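Local coordinates for protein transglutaminase elicitor (Phytophthora sojae, PDB 3TW5) that probably catalyses protein cross-linking between glutamine and amine groups as a transglutaminase, and is recognised as an elicitor of plant innate immunity, at residues Gln233-Thr247 against Ser269-Glu282. The protein carries 1 engineered substitution. Numbering follows the deposited sequence.
Sequences QPVRGFKVYEQTEMT and SLVYVKSRLSWIYE
Lys-239 and Arg-276 face each other as a hydrogen-bonded pair of antiparallel strands 232-246 and 269-280, Lys-239 N donating to Arg-276 O and Arg-276 N to Lys-239 O at 2.8 Å. Two classic beta bulges interrupt this ladder. In one, Ser-278 O accepts from both Arg-236 N and Gly-237 N; in the other, Lys-274 O accepts from Tyr-241 N (2.7 Å) and Glu-242 N (3.0 Å), both in its carbonyl plane.

On one face, branched and aromatic groups suit burial: Val-235, Phe-238, Val-240 and Val-273 pack on helix 202-215, Phe-238 edge-to-face with His-206. The Val-235 and Leu-277 side chains cross at about a right angle, Val-235 CG1, anti to its own N (chi1 172°), lying 3.8 Å from Leu-277 CD1. Val-240 CG1 meets Val-273 CG1 at 4.0 Å. Ser-275 is small enough to admit the Phe-238 ring, and its hydroxyl bonds to Tyr-306.

The face of Glu-242, Thr-244, Tyr-272, Lys-274 and Arg-276 is more polar. There the bulge residue Tyr-241 lies beside Arg-276, Tyr-241 CE1 3.6 Å from Arg-276 CB; Tyr-303 meets the Tyr-241 ring edge-to-face and makes cation-pi contacts with Arg-276 and Lys-274. Glu-242 sets OE2 at the Tyr-272 ring edge, 3.3 Å from CD2. Thr-244 OG1 donates to Glu-242 OE2 at 2.6 Å, helping to orient the carboxylate; OE2 also hydrogen-bonds a bound CXS, probably from the crystallisation liquor.

Backbone bonds thus hold the pair within the large antiparallel sheet, where strand 299-310 takes the other edge of 269-280, and each bulge admits an extra residue with its N-H still bonded.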
loop_
_atom_site.group_PDB
_atom_site.type_symbol
_atom_site.label_atom_id
_atom_site.label_comp_id
_atom_site.label_asym_id
_atom_site.label_seq_id
_atom_site.Cartn_x
_atom_site.Cartn_y
_atom_site.Cartn_z
ATOM N N GLN A 233 1.481 1.252 -0.325
ATOM C CA GLN A 233 1.606 0.610 -1.632
ATOM C C GLN A 233 1.678 -0.901 -1.435
ATOM O O GLN A 233 2.366 -1.367 -0.525
ATOM C CB GLN A 233 2.870 1.081 -2.367
ATOM C CG GLN A 233 3.224 2.569 -2.238
ATOM C CD GLN A 233 2.325 3.481 -3.052
ATOM O OE1 GLN A 233 1.800 3.093 -4.094
ATOM N NE2 GLN A 233 2.149 4.708 -2.577
ATOM N N PRO A 234 0.973 -1.674 -2.282
ATOM C CA PRO A 234 1.104 -3.128 -2.222
ATOM C C PRO A 234 2.396 -3.586 -2.898
ATOM O O PRO A 234 2.705 -3.144 -4.007
ATOM C CB PRO A 234 -0.117 -3.619 -2.999
ATOM C CG PRO A 234 -0.405 -2.538 -3.970
ATOM C CD PRO A 234 0.010 -1.248 -3.315
ATOM N N VAL A 235 3.147 -4.454 -2.227
ATOM C CA VAL A 235 4.432 -4.921 -2.746
ATOM C C VAL A 235 4.244 -6.024 -3.792
ATOM O O VAL A 235 3.412 -6.916 -3.624
ATOM C CB VAL A 235 5.379 -5.375 -1.597
ATOM C CG1 VAL A 235 6.635 -6.043 -2.138
ATOM C CG2 VAL A 235 5.753 -4.187 -0.727
ATOM N N ARG A 236 5.012 -5.937 -4.875
ATOM C CA ARG A 236 5.004 -6.955 -5.920
ATOM C C ARG A 236 6.177 -7.922 -5.779
ATOM O O ARG A 236 6.035 -9.116 -6.056
ATOM C CB ARG A 236 5.026 -6.310 -7.306
ATOM C CG ARG A 236 4.795 -7.293 -8.443
ATOM C CD ARG A 236 4.977 -6.631 -9.788
ATOM N NE ARG A 236 4.813 -7.580 -10.887
ATOM C CZ ARG A 236 4.830 -7.246 -12.176
ATOM N NH1 ARG A 236 5.005 -5.982 -12.545
ATOM N NH2 ARG A 236 4.673 -8.179 -13.103
ATOM N N GLY A 237 7.331 -7.414 -5.353
ATOM C CA GLY A 237 8.522 -8.247 -5.262
ATOM C C GLY A 237 9.702 -7.677 -4.507
ATOM O O GLY A 237 9.767 -6.480 -4.225
ATOM N N PHE A 238 10.643 -8.561 -4.192
ATOM C CA PHE A 238 11.859 -8.220 -3.469
ATOM C C PHE A 238 13.026 -8.993 -4.075
ATOM O O PHE A 238 12.973 -10.223 -4.186
ATOM C CB PHE A 238 11.688 -8.564 -1.985
ATOM C CG PHE A 238 12.963 -8.520 -1.187
ATOM C CD1 PHE A 238 13.475 -7.309 -0.734
ATOM C CD2 PHE A 238 13.631 -9.693 -0.859
ATOM C CE1 PHE A 238 14.647 -7.269 0.022
ATOM C CE2 PHE A 238 14.804 -9.664 -0.105
ATOM C CZ PHE A 238 15.313 -8.451 0.336
ATOM N N LYS A 239 14.071 -8.271 -4.476
ATOM C CA LYS A 239 15.261 -8.898 -5.053
ATOM C C LYS A 239 16.547 -8.391 -4.408
ATOM O O LYS A 239 16.731 -7.187 -4.235
ATOM C CB LYS A 239 15.311 -8.696 -6.570
ATOM C CG LYS A 239 16.368 -9.543 -7.260
ATOM C CD LYS A 239 16.403 -9.318 -8.762
ATOM C CE LYS A 239 17.406 -10.266 -9.410
ATOM N NZ LYS A 239 17.337 -10.243 -10.897
ATOM N N VAL A 240 17.419 -9.329 -4.048
ATOM C CA VAL A 240 18.742 -9.017 -3.523
ATOM C C VAL A 240 19.707 -8.880 -4.698
ATOM O O VAL A 240 19.884 -9.816 -5.483
ATOM C CB VAL A 240 19.244 -10.109 -2.544
ATOM C CG1 VAL A 240 20.620 -9.752 -1.991
ATOM C CG2 VAL A 240 18.251 -10.310 -1.408
ATOM N N TYR A 241 20.317 -7.705 -4.816
ATOM C CA TYR A 241 21.216 -7.404 -5.926
ATOM C C TYR A 241 22.686 -7.651 -5.591
ATOM O O TYR A 241 23.491 -7.899 -6.487
ATOM C CB TYR A 241 21.014 -5.963 -6.395
ATOM C CG TYR A 241 19.861 -5.781 -7.360
ATOM C CD1 TYR A 241 18.537 -5.910 -6.937
ATOM C CD2 TYR A 241 20.095 -5.462 -8.696
ATOM C CE1 TYR A 241 17.475 -5.737 -7.825
ATOM C CE2 TYR A 241 19.042 -5.284 -9.591
ATOM C CZ TYR A 241 17.737 -5.424 -9.150
ATOM O OH TYR A 241 16.699 -5.246 -10.034
ATOM N N GLU A 242 23.029 -7.581 -4.308
ATOM C CA GLU A 242 24.408 -7.778 -3.872
ATOM C C GLU A 242 24.510 -8.244 -2.422
ATOM O O GLU A 242 23.880 -7.676 -1.528
ATOM C CB GLU A 242 25.213 -6.486 -4.053
ATOM C CG GLU A 242 26.720 -6.668 -3.907
ATOM C CD GLU A 242 27.467 -5.359 -3.731
ATOM O OE1 GLU A 242 27.214 -4.404 -4.500
ATOM O OE2 GLU A 242 28.322 -5.293 -2.823
ATOM N N GLN A 243 25.309 -9.285 -2.207
ATOM C CA GLN A 243 25.727 -9.699 -0.872
ATOM C C GLN A 243 27.247 -9.731 -0.848
ATOM O O GLN A 243 27.874 -10.427 -1.653
ATOM C CB GLN A 243 25.175 -11.076 -0.517
ATOM C CG GLN A 243 23.680 -11.113 -0.268
ATOM C CD GLN A 243 23.180 -12.508 0.049
ATOM O OE1 GLN A 243 23.677 -13.168 0.964
ATOM N NE2 GLN A 243 22.188 -12.967 -0.705
ATOM N N THR A 244 27.835 -8.965 0.064
ATOM C CA THR A 244 29.285 -8.881 0.184
ATOM C C THR A 244 29.681 -9.041 1.644
ATOM O O THR A 244 29.406 -8.168 2.466
ATOM C CB THR A 244 29.824 -7.544 -0.378
ATOM O OG1 THR A 244 29.412 -7.395 -1.743
ATOM C CG2 THR A 244 31.343 -7.496 -0.308
ATOM N N GLU A 245 30.315 -10.167 1.960
ATOM C CA GLU A 245 30.788 -10.423 3.318
ATOM C C GLU A 245 31.868 -9.418 3.703
ATOM O O GLU A 245 32.682 -9.015 2.865
ATOM C CB GLU A 245 31.319 -11.850 3.458
ATOM C CG GLU A 245 30.264 -12.935 3.266
ATOM C CD GLU A 245 30.788 -14.340 3.552
ATOM O OE1 GLU A 245 30.017 -15.156 4.107
ATOM O OE2 GLU A 245 31.966 -14.629 3.227
ATOM N N MET A 246 31.847 -9.011 4.969
ATOM C CA MET A 246 32.797 -8.051 5.520
ATOM C C MET A 246 33.131 -8.424 6.953
ATOM O O MET A 246 32.266 -8.886 7.698
ATOM C CB MET A 246 32.203 -6.645 5.505
ATOM C CG MET A 246 32.442 -5.867 4.229
ATOM S SD MET A 246 31.489 -4.338 4.201
ATOM C CE MET A 246 32.620 -3.247 3.349
ATOM N N THR A 247 34.385 -8.223 7.343
ATOM C CA THR A 247 34.763 -8.386 8.743
ATOM C C THR A 247 34.239 -7.183 9.516
ATOM O O THR A 247 33.960 -6.133 8.928
ATOM C CB THR A 247 36.290 -8.528 8.939
ATOM O OG1 THR A 247 36.958 -7.377 8.410
ATOM C CG2 THR A 247 36.810 -9.777 8.245
ATOM N N SER A 269 30.311 -11.183 12.352
ATOM C CA SER A 269 30.721 -10.713 11.028
ATOM C C SER A 269 29.607 -9.893 10.380
ATOM O O SER A 269 28.480 -9.850 10.884
ATOM C CB SER A 269 31.127 -11.884 10.126
ATOM O OG SER A 269 30.040 -12.762 9.900
ATOM N N LEU A 270 29.925 -9.246 9.262
ATOM C CA LEU A 270 28.970 -8.372 8.589
ATOM C C LEU A 270 28.766 -8.775 7.131
ATOM O O LEU A 270 29.640 -9.391 6.520
ATOM C CB LEU A 270 29.432 -6.913 8.671
ATOM C CG LEU A 270 29.769 -6.313 10.040
ATOM C CD1 LEU A 270 30.512 -5.011 9.858
ATOM C CD2 LEU A 270 28.523 -6.107 10.895
ATOM N N VAL A 271 27.597 -8.440 6.589
ATOM C CA VAL A 271 27.325 -8.616 5.166
ATOM C C VAL A 271 26.672 -7.351 4.632
ATOM O O VAL A 271 25.605 -6.956 5.097
ATOM C CB VAL A 271 26.416 -9.845 4.876
ATOM C CG1 VAL A 271 26.051 -9.909 3.398
ATOM C CG2 VAL A 271 27.092 -11.139 5.292
ATOM N N TYR A 272 27.326 -6.710 3.667
ATOM C CA TYR A 272 26.747 -5.563 2.983
ATOM C C TYR A 272 25.730 -6.064 1.978
ATOM O O TYR A 272 26.049 -6.886 1.119
ATOM C CB TYR A 272 27.827 -4.738 2.276
ATOM C CG TYR A 272 27.280 -3.686 1.328
ATOM C CD1 TYR A 272 26.879 -2.436 1.797
ATOM C CD2 TYR A 272 27.162 -3.943 -0.037
ATOM C CE1 TYR A 272 26.379 -1.473 0.935
ATOM C CE2 TYR A 272 26.660 -2.986 -0.906
ATOM C CZ TYR A 272 26.271 -1.754 -0.413
ATOM O OH TYR A 272 25.773 -0.801 -1.272
ATOM N N VAL A 273 24.503 -5.572 2.093
ATOM C CA VAL A 273 23.434 -5.986 1.198
ATOM C C VAL A 273 22.860 -4.787 0.461
ATOM O O VAL A 273 22.603 -3.741 1.056
ATOM C CB VAL A 273 22.306 -6.751 1.946
ATOM C CG1 VAL A 273 21.203 -7.191 0.982
ATOM C CG2 VAL A 273 22.868 -7.958 2.684
ATOM N N LYS A 274 22.701 -4.951 -0.846
ATOM C CA LYS A 274 21.944 -4.024 -1.664
ATOM C C LYS A 274 20.784 -4.804 -2.261
ATOM O O LYS A 274 20.989 -5.799 -2.964
ATOM C CB LYS A 274 22.823 -3.433 -2.765
ATOM C CG LYS A 274 22.065 -2.652 -3.837
ATOM C CD LYS A 274 23.016 -2.164 -4.919
ATOM C CE LYS A 274 22.266 -1.666 -6.134
ATOM N NZ LYS A 274 23.183 -1.081 -7.139
ATOM N N SER A 275 19.567 -4.358 -1.958
ATOM C CA SER A 275 18.351 -5.033 -2.408
ATOM C C SER A 275 17.321 -4.028 -2.888
ATOM O O SER A 275 17.380 -2.851 -2.531
ATOM C CB SER A 275 17.766 -5.898 -1.289
ATOM O OG SER A 275 17.475 -5.121 -0.143
ATOM N N ARG A 276 16.380 -4.497 -3.703
ATOM C CA ARG A 276 15.338 -3.637 -4.246
ATOM C C ARG A 276 13.946 -4.160 -3.916
ATOM O O ARG A 276 13.639 -5.337 -4.129
ATOM C CB ARG A 276 15.518 -3.454 -5.758
ATOM C CG ARG A 276 14.253 -3.075 -6.520
ATOM C CD ARG A 276 14.556 -2.740 -7.962
ATOM N NE ARG A 276 14.806 -1.312 -8.122
ATOM C CZ ARG A 276 13.987 -0.474 -8.751
ATOM N NH1 ARG A 276 12.861 -0.920 -9.304
ATOM N NH2 ARG A 276 14.300 0.813 -8.838
ATOM N N LEU A 277 13.118 -3.269 -3.381
ATOM C CA LEU A 277 11.711 -3.546 -3.149
ATOM C C LEU A 277 10.912 -3.003 -4.326
ATOM O O LEU A 277 11.193 -1.911 -4.819
ATOM C CB LEU A 277 11.253 -2.900 -1.840
ATOM C CG LEU A 277 9.918 -3.340 -1.232
ATOM C CD1 LEU A 277 9.958 -4.803 -0.817
ATOM C CD2 LEU A 277 9.567 -2.458 -0.044
ATOM N N SER A 278 9.927 -3.768 -4.781
ATOM C CA SER A 278 9.116 -3.370 -5.929
ATOM C C SER A 278 7.637 -3.312 -5.566
ATOM O O SER A 278 7.074 -4.290 -5.076
ATOM C CB SER A 278 9.337 -4.326 -7.103
ATOM O OG SER A 278 10.718 -4.489 -7.368
ATOM N N TRP A 279 7.016 -2.163 -5.810
ATOM C CA TRP A 279 5.611 -1.970 -5.477
ATOM C C TRP A 279 4.815 -1.350 -6.616
ATOM O O TRP A 279 5.383 -0.804 -7.565
ATOM C CB TRP A 279 5.471 -1.121 -4.216
ATOM C CG TRP A 279 6.024 0.258 -4.345
ATOM C CD1 TRP A 279 5.383 1.354 -4.839
ATOM C CD2 TRP A 279 7.331 0.698 -3.957
ATOM N NE1 TRP A 279 6.207 2.452 -4.785
ATOM C CE2 TRP A 279 7.410 2.077 -4.249
ATOM C CE3 TRP A 279 8.445 0.059 -3.392
ATOM C CZ2 TRP A 279 8.557 2.833 -3.998
ATOM C CZ3 TRP A 279 9.586 0.811 -3.141
ATOM C CH2 TRP A 279 9.632 2.186 -3.446
ATOM N N ILE A 280 3.493 -1.433 -6.495
ATOM C CA ILE A 280 2.569 -0.910 -7.492
ATOM C C ILE A 280 2.177 0.515 -7.120
ATOM O O ILE A 280 1.950 0.807 -5.948
ATOM C CB ILE A 280 1.300 -1.789 -7.575
ATOM C CG1 ILE A 280 1.655 -3.284 -7.584
ATOM C CG2 ILE A 280 0.451 -1.407 -8.775
ATOM C CD1 ILE A 280 2.559 -3.743 -8.731
ATOM N N TYR A 281 2.109 1.402 -8.112
ATOM C CA TYR A 281 1.672 2.778 -7.858
ATOM C C TYR A 281 0.342 3.148 -8.534
ATOM O O TYR A 281 -0.166 2.404 -9.374
ATOM C CB TYR A 281 2.790 3.803 -8.124
ATOM C CG TYR A 281 3.193 4.002 -9.571
ATOM C CD1 TYR A 281 2.672 5.061 -10.318
ATOM C CD2 TYR A 281 4.120 3.158 -10.184
ATOM C CE1 TYR A 281 3.049 5.265 -11.645
ATOM C CE2 TYR A 281 4.507 3.352 -11.510
ATOM C CZ TYR A 281 3.965 4.406 -12.236
ATOM O OH TYR A 281 4.338 4.603 -13.548
ATOM N N GLU A 282 -0.202 4.303 -8.153
ATOM C CA GLU A 282 -1.553 4.727 -8.531
ATOM C C GLU A 282 -1.715 5.097 -10.006
ATOM O O GLU A 282 -0.809 5.670 -10.617
ATOM C CB GLU A 282 -2.000 5.908 -7.657
ATOM C CG GLU A 282 -2.195 5.573 -6.171
ATOM C CD GLU A 282 -0.900 5.584 -5.354
ATOM O OE1 GLU A 282 0.188 5.833 -5.920
ATOM O OE2 GLU A 282 -0.975 5.340 -4.130
#